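Local coordinates for protein fanconi-associated nuclease 1 homolog (Pseudomonas aeruginosa, PDB 5Y7Q) that is a bacterial homolog of Fanconi-associated nuclease 1, a multidomain nuclease-family protein that joins helix-turn-helix and SAP-type domains to a VRR-NUC domain, at residues 429-434 with 449-454; 421-426 with 437-442. One frame throughout, in Å; residues are numbered along the deposited sequence.

Contact 1 (429-434 with 449-454); sequences GAFFHP and QRRAAL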
ATOM      1  N   GLY A 429      18.048   8.572  -8.068  1.00 97.39           N
ATOM      2  CA  GLY A 429      17.002   7.587  -8.232  1.00102.45           C
ATOM      3  C   GLY A 429      16.007   7.492  -7.092  1.00 99.77           C
ATOM      4  O   GLY A 429      15.136   6.613  -7.129  1.00106.36           O
ATOM      5  N   ALA A 430      16.127   8.335  -6.062  1.00 79.83           N
ATOM      6  CA  ALA A 430      15.184   8.265  -4.953  1.00 73.66           C
ATOM      7  C   ALA A 430      13.902   9.036  -5.219  1.00 70.89           C
ATOM      8  O   ALA A 430      12.844   8.637  -4.718  1.00 70.05           O
ATOM      9  CB  ALA A 430      15.837   8.760  -3.666  1.00 78.15           C
ATOM     10  N   PHE A 431      13.972  10.145  -5.961  1.00 71.85           N
ATOM     11  CA  PHE A 431      12.800  10.948  -6.315  1.00 62.66           C
ATOM     12  C   PHE A 431      12.886  11.333  -7.793  1.00 72.53           C
ATOM     13  O   PHE A 431      13.866  11.961  -8.219  1.00 67.70           O
ATOM     14  CB  PHE A 431      12.699  12.208  -5.444  1.00 60.17           C
ATOM     15  CG  PHE A 431      12.791  11.949  -3.959  1.00 60.49           C
ATOM     16  CD1 PHE A 431      11.644  11.955  -3.167  1.00 57.46           C
ATOM     17  CD2 PHE A 431      14.018  11.732  -3.340  1.00 62.27           C
ATOM     18  CE1 PHE A 431      11.710  11.723  -1.782  1.00 50.88           C
ATOM     19  CE2 PHE A 431      14.086  11.487  -1.942  1.00 65.52           C
ATOM     20  CZ  PHE A 431      12.922  11.483  -1.167  1.00 52.11           C
ATOM     21  N   PHE A 432      11.915  10.868  -8.590  1.00 61.49           N
ATOM     22  CA  PHE A 432      11.761  11.261  -9.986  1.00 64.08           C
ATOM     23  C   PHE A 432      10.507  12.090 -10.331  1.00 78.79           C
ATOM     24  O   PHE A 432      10.230  12.278 -11.528  1.00 80.69           O
ATOM     25  CB  PHE A 432      11.856  10.031 -10.888  1.00 69.78           C
ATOM     26  CG  PHE A 432      11.293   8.801 -10.290  1.00 74.61           C
ATOM     27  CD1 PHE A 432      10.022   8.379 -10.637  1.00 64.94           C
ATOM     28  CD2 PHE A 432      12.030   8.054  -9.387  1.00 74.90           C
ATOM     29  CE1 PHE A 432       9.497   7.242 -10.095  1.00 68.98           C
ATOM     30  CE2 PHE A 432      11.499   6.917  -8.825  1.00 75.89           C
ATOM     31  CZ  PHE A 432      10.233   6.505  -9.183  1.00 73.35           C
ATOM     32  N   HIS A 433       9.696  12.524  -9.367  1.00 66.70           N
ATOM     33  CA  HIS A 433       8.568  13.387  -9.707  1.00 61.99           C
ATOM     34  C   HIS A 433       8.088  14.105  -8.440  1.00 63.41           C
ATOM     35  O   HIS A 433       8.538  13.796  -7.332  1.00 71.11           O
ATOM     36  CB  HIS A 433       7.435  12.575 -10.360  1.00 62.84           C
ATOM     37  CG  HIS A 433       7.024  11.376  -9.566  1.00 68.13           C
ATOM     38  ND1 HIS A 433       6.331  11.470  -8.377  1.00 64.94           N
ATOM     39  CD2 HIS A 433       7.225  10.053  -9.779  1.00 66.15           C
ATOM     40  CE1 HIS A 433       6.115  10.256  -7.900  1.00 66.88           C
ATOM     41  NE2 HIS A 433       6.627   9.378  -8.744  1.00 59.32           N
ATOM     42  N   PRO A 434       7.164  15.063  -8.570  1.00 63.94           N
ATOM     43  CA  PRO A 434       6.782  15.893  -7.417  1.00 59.32           C
ATOM     44  C   PRO A 434       5.967  15.197  -6.341  1.00 61.07           C
ATOM     45  O   PRO A 434       5.656  15.850  -5.341  1.00 65.10           O
ATOM     46  CB  PRO A 434       5.959  17.018  -8.057  1.00 62.02           C
ATOM     47  CG  PRO A 434       6.398  17.071  -9.411  1.00 64.66           C
ATOM     48  CD  PRO A 434       6.673  15.667  -9.819  1.00 63.79           C
ATOM     49  N   GLN A 449      22.848   2.728   4.210  1.00104.81           N
ATOM     50  CA  GLN A 449      24.220   2.913   3.735  1.00112.44           C
ATOM     51  C   GLN A 449      24.301   4.054   2.729  1.00112.19           C
ATOM     52  O   GLN A 449      25.159   4.935   2.854  1.00118.57           O
ATOM     53  CB  GLN A 449      24.770   1.620   3.123  1.00115.64           C
ATOM     54  CG  GLN A 449      26.306   1.591   3.037  1.00123.53           C
ATOM     55  CD  GLN A 449      26.824   0.778   1.857  1.00136.51           C
ATOM     56  OE1 GLN A 449      26.045   0.238   1.067  1.00139.83           O
ATOM     57  NE2 GLN A 449      28.149   0.700   1.725  1.00143.30           N
ATOM     58  N   ARG A 450      23.409   4.056   1.725  1.00110.21           N
ATOM     59  CA  ARG A 450      23.413   5.107   0.707  1.00103.18           C
ATOM     60  C   ARG A 450      23.418   6.483   1.359  1.00 93.52           C
ATOM     61  O   ARG A 450      24.006   7.437   0.836  1.00 88.51           O
ATOM     62  CB  ARG A 450      22.187   4.978  -0.221  1.00104.61           C
ATOM     63  CG  ARG A 450      22.067   3.713  -1.105  1.00108.82           C
ATOM     64  CD  ARG A 450      22.850   3.818  -2.421  1.00123.98           C
ATOM     65  NE  ARG A 450      22.057   4.313  -3.550  1.00126.45           N
ATOM     66  CZ  ARG A 450      22.577   4.709  -4.718  1.00125.33           C
ATOM     67  NH1 ARG A 450      23.894   4.678  -4.912  1.00123.51           N
ATOM     68  NH2 ARG A 450      21.780   5.142  -5.693  1.00118.72           N
ATOM     69  N   ARG A 451      22.732   6.599   2.492  1.00 91.60           N
ATOM     70  CA  ARG A 451      22.513   7.844   3.209  1.00 94.52           C
ATOM     71  C   ARG A 451      23.417   8.015   4.415  1.00105.03           C
ATOM     72  O   ARG A 451      23.252   8.995   5.149  1.00104.03           O
ATOM     73  CB  ARG A 451      21.045   7.949   3.615  1.00 87.19           C
ATOM     74  CG  ARG A 451      20.164   8.284   2.422  1.00 83.94           C
ATOM     75  CD  ARG A 451      18.863   7.549   2.446  1.00 81.36           C
ATOM     76  NE  ARG A 451      17.815   8.381   1.875  1.00 85.40           N
ATOM     77  CZ  ARG A 451      17.373   8.273   0.628  1.00 85.61           C
ATOM     78  NH1 ARG A 451      17.893   7.351  -0.170  1.00 82.30           N
ATOM     79  NH2 ARG A 451      16.408   9.086   0.189  1.00 83.62           N
ATOM     80  N   ALA A 452      24.386   7.110   4.607  1.00115.82           N
ATOM     81  CA  ALA A 452      25.033   6.859   5.897  1.00118.62           C
ATOM     82  C   ALA A 452      25.334   8.126   6.689  1.00113.11           C
ATOM     83  O   ALA A 452      24.785   8.330   7.780  1.00113.84           O
ATOM     84  CB  ALA A 452      26.324   6.059   5.678  1.00126.92           C
ATOM     85  N   ALA A 453      26.196   8.990   6.149  1.00104.28           N
ATOM     86  CA  ALA A 453      26.599  10.189   6.875  1.00107.37           C
ATOM     87  C   ALA A 453      25.392  10.943   7.426  1.00108.76           C
ATOM     88  O   ALA A 453      25.277  11.162   8.642  1.00112.50           O
ATOM     89  CB  ALA A 453      27.430  11.095   5.969  1.00102.20           C
ATOM     90  N   LEU A 454      24.452  11.296   6.543  1.00 99.54           N
ATOM     91  CA  LEU A 454      23.346  12.167   6.936  1.00 90.52           C
ATOM     92  C   LEU A 454      22.548  11.595   8.097  1.00 84.26           C
ATOM     93  O   LEU A 454      21.899  12.351   8.830  1.00 79.68           O
ATOM     94  CB  LEU A 454      22.416  12.420   5.747  1.00 87.32           C
ATOM     95  CG  LEU A 454      22.714  13.646   4.883  1.00 92.01           C
ATOM     96  CD1 LEU A 454      23.957  13.437   3.993  1.00101.72           C
ATOM     97  CD2 LEU A 454      21.490  14.021   4.058  1.00 88.47           C
TER
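R451 meets A430 and F431 mainly through NH2, its closest atom to both. The methyl CB of A430, pointing toward the arginine, lies 3.9 Å from R451 NH2, and F431 CE2 is 4.0 Å from the same R451 NH2. These are van der Waals contacts of a charged group with carbon, and both carbons meet the guanidinium at its edge and in its plane. The phenyl ring is turned 48° from that plane, and NH2 approaches it at a slant. The backbones stay well apart, the nearest CA atoms (A430 and R450) being 10.5 Å from each other, and the long arginine side chain spans the distance. In R451, CG lies anti to the carbonyl carbon (chi1 -75°), and further bends at chi2 and chi3 steer the guanidinium into place. Alanine suits the near end because a bare methyl can sit close to the group without competing for its N-H bonds. The buried phenyl of F431 offers a broad carbon surface, which also touches V224.

The polar bonds of R451 go to residues outside the two segments. NE donates to A422 O and NH2 to I423 O, while NH1 forms a salt bridge with D441 OD2. The aspartate probably offsets the buried charge, and the two carbonyls at the end of helix 420-423 probably stabilise it further.

Within 449-454, A452 N bonds to Q449 O at 2.9 Å. R451 sits between helix 447-450 and helix 452-460, at the N-cap position of the latter. The contact thus ties this helix junction to the loop that runs from helix 420-423 to helix 447-450.

Contact 2 (421-426 with 437-442); sequences EAIFAA and SAPADL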
ATOM      1  N   GLU A 421      15.722  15.262   7.064  1.00 88.09           N
ATOM      2  CA  GLU A 421      16.634  15.741   6.036  1.00 89.70           C
ATOM      3  C   GLU A 421      17.412  14.609   5.392  1.00 81.84           C
ATOM      4  O   GLU A 421      17.864  14.758   4.250  1.00 86.51           O
ATOM      5  CB  GLU A 421      17.584  16.793   6.613  1.00108.44           C
ATOM      6  CG  GLU A 421      17.227  18.218   6.198  1.00121.74           C
ATOM      7  CD  GLU A 421      16.594  19.037   7.317  1.00129.61           C
ATOM      8  OE1 GLU A 421      17.146  19.040   8.442  1.00129.48           O
ATOM      9  OE2 GLU A 421      15.550  19.685   7.061  1.00128.94           O
ATOM     10  N   ALA A 422      17.582  13.486   6.091  1.00 67.30           N
ATOM     11  CA  ALA A 422      18.162  12.301   5.465  1.00 69.45           C
ATOM     12  C   ALA A 422      17.125  11.484   4.701  1.00 75.87           C
ATOM     13  O   ALA A 422      17.441  10.879   3.668  1.00 78.58           O
ATOM     14  CB  ALA A 422      18.827  11.422   6.511  1.00 70.11           C
ATOM     15  N   ILE A 423      15.899  11.407   5.221  1.00 71.60           N
ATOM     16  CA  ILE A 423      14.890  10.576   4.582  1.00 65.89           C
ATOM     17  C   ILE A 423      14.565  11.117   3.200  1.00 68.57           C
ATOM     18  O   ILE A 423      14.380  10.350   2.247  1.00 73.60           O
ATOM     19  CB  ILE A 423      13.665  10.485   5.507  1.00 59.93           C
ATOM     20  CG1 ILE A 423      14.019   9.628   6.720  1.00 53.38           C
ATOM     21  CG2 ILE A 423      12.454   9.908   4.797  1.00 57.25           C
ATOM     22  CD1 ILE A 423      12.995   9.726   7.807  1.00 53.40           C
ATOM     23  N   PHE A 424      14.554  12.439   3.061  1.00 70.14           N
ATOM     24  CA  PHE A 424      14.262  13.152   1.822  1.00 73.92           C
ATOM     25  C   PHE A 424      15.507  13.579   1.041  1.00 82.28           C
ATOM     26  O   PHE A 424      15.422  14.488   0.205  1.00 82.58           O
ATOM     27  CB  PHE A 424      13.356  14.346   2.114  1.00 64.76           C
ATOM     28  CG  PHE A 424      11.965  13.931   2.450  1.00 65.37           C
ATOM     29  CD1 PHE A 424      11.089  13.554   1.454  1.00 55.83           C
ATOM     30  CD2 PHE A 424      11.542  13.855   3.764  1.00 66.13           C
ATOM     31  CE1 PHE A 424       9.821  13.156   1.768  1.00 50.49           C
ATOM     32  CE2 PHE A 424      10.263  13.431   4.074  1.00 48.58           C
ATOM     33  CZ  PHE A 424       9.415  13.091   3.087  1.00 45.58           C
ATOM     34  N   ALA A 425      16.674  13.043   1.367  1.00 83.98           N
ATOM     35  CA  ALA A 425      17.858  13.423   0.612  1.00 88.38           C
ATOM     36  C   ALA A 425      17.710  13.026  -0.852  1.00 87.37           C
ATOM     37  O   ALA A 425      17.054  12.041  -1.190  1.00 94.22           O
ATOM     38  CB  ALA A 425      19.107  12.783   1.211  1.00 92.23           C
ATOM     39  N   ALA A 426      18.395  13.778  -1.707  1.00 90.61           N
ATOM     40  CA  ALA A 426      18.307  13.763  -3.166  1.00 82.68           C
ATOM     41  C   ALA A 426      19.208  12.683  -3.767  1.00 84.53           C
ATOM     42  O   ALA A 426      19.816  12.895  -4.821  1.00 95.18           O
ATOM     43  CB  ALA A 426      18.635  15.141  -3.741  1.00 79.03           C
ATOM     44  N   SER A 437       5.614  10.307  -1.599  1.00 59.82           N
ATOM     45  CA  SER A 437       5.486  10.451  -0.154  1.00 59.08           C
ATOM     46  C   SER A 437       6.717   9.926   0.599  1.00 56.41           C
ATOM     47  O   SER A 437       6.983  10.392   1.705  1.00 56.21           O
ATOM     48  CB  SER A 437       4.203   9.776   0.331  1.00 55.99           C
ATOM     49  OG  SER A 437       4.406   8.394   0.472  1.00 66.46           O
ATOM     50  N   ALA A 438       7.501   9.043  -0.015  1.00 57.14           N
ATOM     51  CA  ALA A 438       8.728   8.452   0.496  1.00 51.12           C
ATOM     52  C   ALA A 438       9.711   8.258  -0.645  1.00 52.95           C
ATOM     53  O   ALA A 438       9.307   8.167  -1.808  1.00 68.86           O
ATOM     54  CB  ALA A 438       8.444   7.087   1.132  1.00 57.68           C
ATOM     55  N   PRO A 439      11.005   8.148  -0.351  1.00 51.29           N
ATOM     56  CA  PRO A 439      11.953   7.752  -1.393  1.00 52.84           C
ATOM     57  C   PRO A 439      11.646   6.357  -1.910  1.00 60.53           C
ATOM     58  O   PRO A 439      11.039   5.532  -1.231  1.00 60.36           O
ATOM     59  CB  PRO A 439      13.301   7.782  -0.673  1.00 57.63           C
ATOM     60  CG  PRO A 439      12.951   7.523   0.746  1.00 53.91           C
ATOM     61  CD  PRO A 439      11.684   8.312   0.950  1.00 47.85           C
ATOM     62  N   ALA A 440      12.094   6.089  -3.138  1.00 69.55           N
ATOM     63  CA  ALA A 440      11.807   4.798  -3.750  1.00 64.25           C
ATOM     64  C   ALA A 440      12.583   3.671  -3.078  1.00 68.50           C
ATOM     65  O   ALA A 440      12.062   2.557  -2.949  1.00 71.83           O
ATOM     66  CB  ALA A 440      12.114   4.858  -5.243  1.00 67.92           C
ATOM     67  N   ASP A 441      13.799   3.947  -2.606  1.00 71.51           N
ATOM     68  CA  ASP A 441      14.659   2.928  -2.016  1.00 77.82           C
ATOM     69  C   ASP A 441      14.381   2.688  -0.531  1.00 79.08           C
ATOM     70  O   ASP A 441      15.109   1.909   0.094  1.00 79.03           O
ATOM     71  CB  ASP A 441      16.143   3.271  -2.229  1.00 85.15           C
ATOM     72  CG  ASP A 441      16.543   4.619  -1.648  1.00 90.38           C
ATOM     73  OD1 ASP A 441      15.804   5.602  -1.849  1.00 98.38           O
ATOM     74  OD2 ASP A 441      17.611   4.702  -1.003  1.00 92.44           O
ATOM     75  N   LEU A 442      13.340   3.316   0.035  1.00 74.27           N
ATOM     76  CA  LEU A 442      13.101   3.257   1.480  1.00 74.29           C
ATOM     77  C   LEU A 442      13.167   1.843   2.040  1.00 84.11           C
ATOM     78  O   LEU A 442      13.611   1.652   3.181  1.00 86.47           O
ATOM     79  CB  LEU A 442      11.736   3.863   1.822  1.00 63.97           C
ATOM     80  CG  LEU A 442      11.291   3.794   3.283  1.00 58.95           C
ATOM     81  CD1 LEU A 442      12.242   4.570   4.184  1.00 53.31           C
ATOM     82  CD2 LEU A 442       9.877   4.305   3.449  1.00 52.83           C
TER
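S437 meets F424 through its backbone: S437 O stands 3.9 Å from F424 CZ and 4.0 Å from F424 CE1, oblique to the phenyl ring. The serine CB points away from 421-426, and the contact is made by the backbone carbonyl, which does not depend on the side chain. F424 gets there because its CG lies anti to the carbonyl carbon (chi1 -72°), which carries the far end of the ring nearer the loop than its CB direction would suggest. It is also the first residue after helix 420-423 to leave helical geometry.

The chain is extended through A438, whose methyl likewise points away, and this brings P439 round with its ring directed at the helix end. P439 CG is 3.5 Å from I423 O, and P439 CD lies 3.6 Å from I423 O, so the oxygen lies against these two carbons of the pyrrolidine. This is van der Waals contact, as proline has no N-H to offer; the oxygen finds its donor in R451. A second touch is purely apolar, with I423 CG2 4.2 Å from P439 CD. The compact ring fills the position beside the branched isoleucine, and both residues are buried. Beyond P439 the chain turns, and L442 N makes a weak bond of 3.4 Å to P439 O.

The aromatic ring of F424 meets that of W420 with planes about 35° apart, and I423 also touches F485. On the loop side, P439 and L442 pack on F447 of helix 447-450. Helix 420-423 is thereby flanked by this loop and, through A422 with L454 and F455, by helix 452-460.

Contacts 1 and 2 lie side by side, their centres about 5 Å apart, and their segments alternate along the chain, so the loop between helices 420-423 and 447-450 packs against segments on both of its flanks. Both are buried, although contact 2 has S437 at its margin. Contact 1 depends on one long charged side chain arriving from a helix junction, whereas contact 2 is mostly neutral, joining a proline ring and a carbonyl to a helix end. They also meet directly: R451 of contact 1 is held by D441 and the I423 carbonyl of contact 2, and A430 O lies 3.1 Å from A440 N, a probable hydrogen bond. Contact 2 comes nearer the bound nucleic acid.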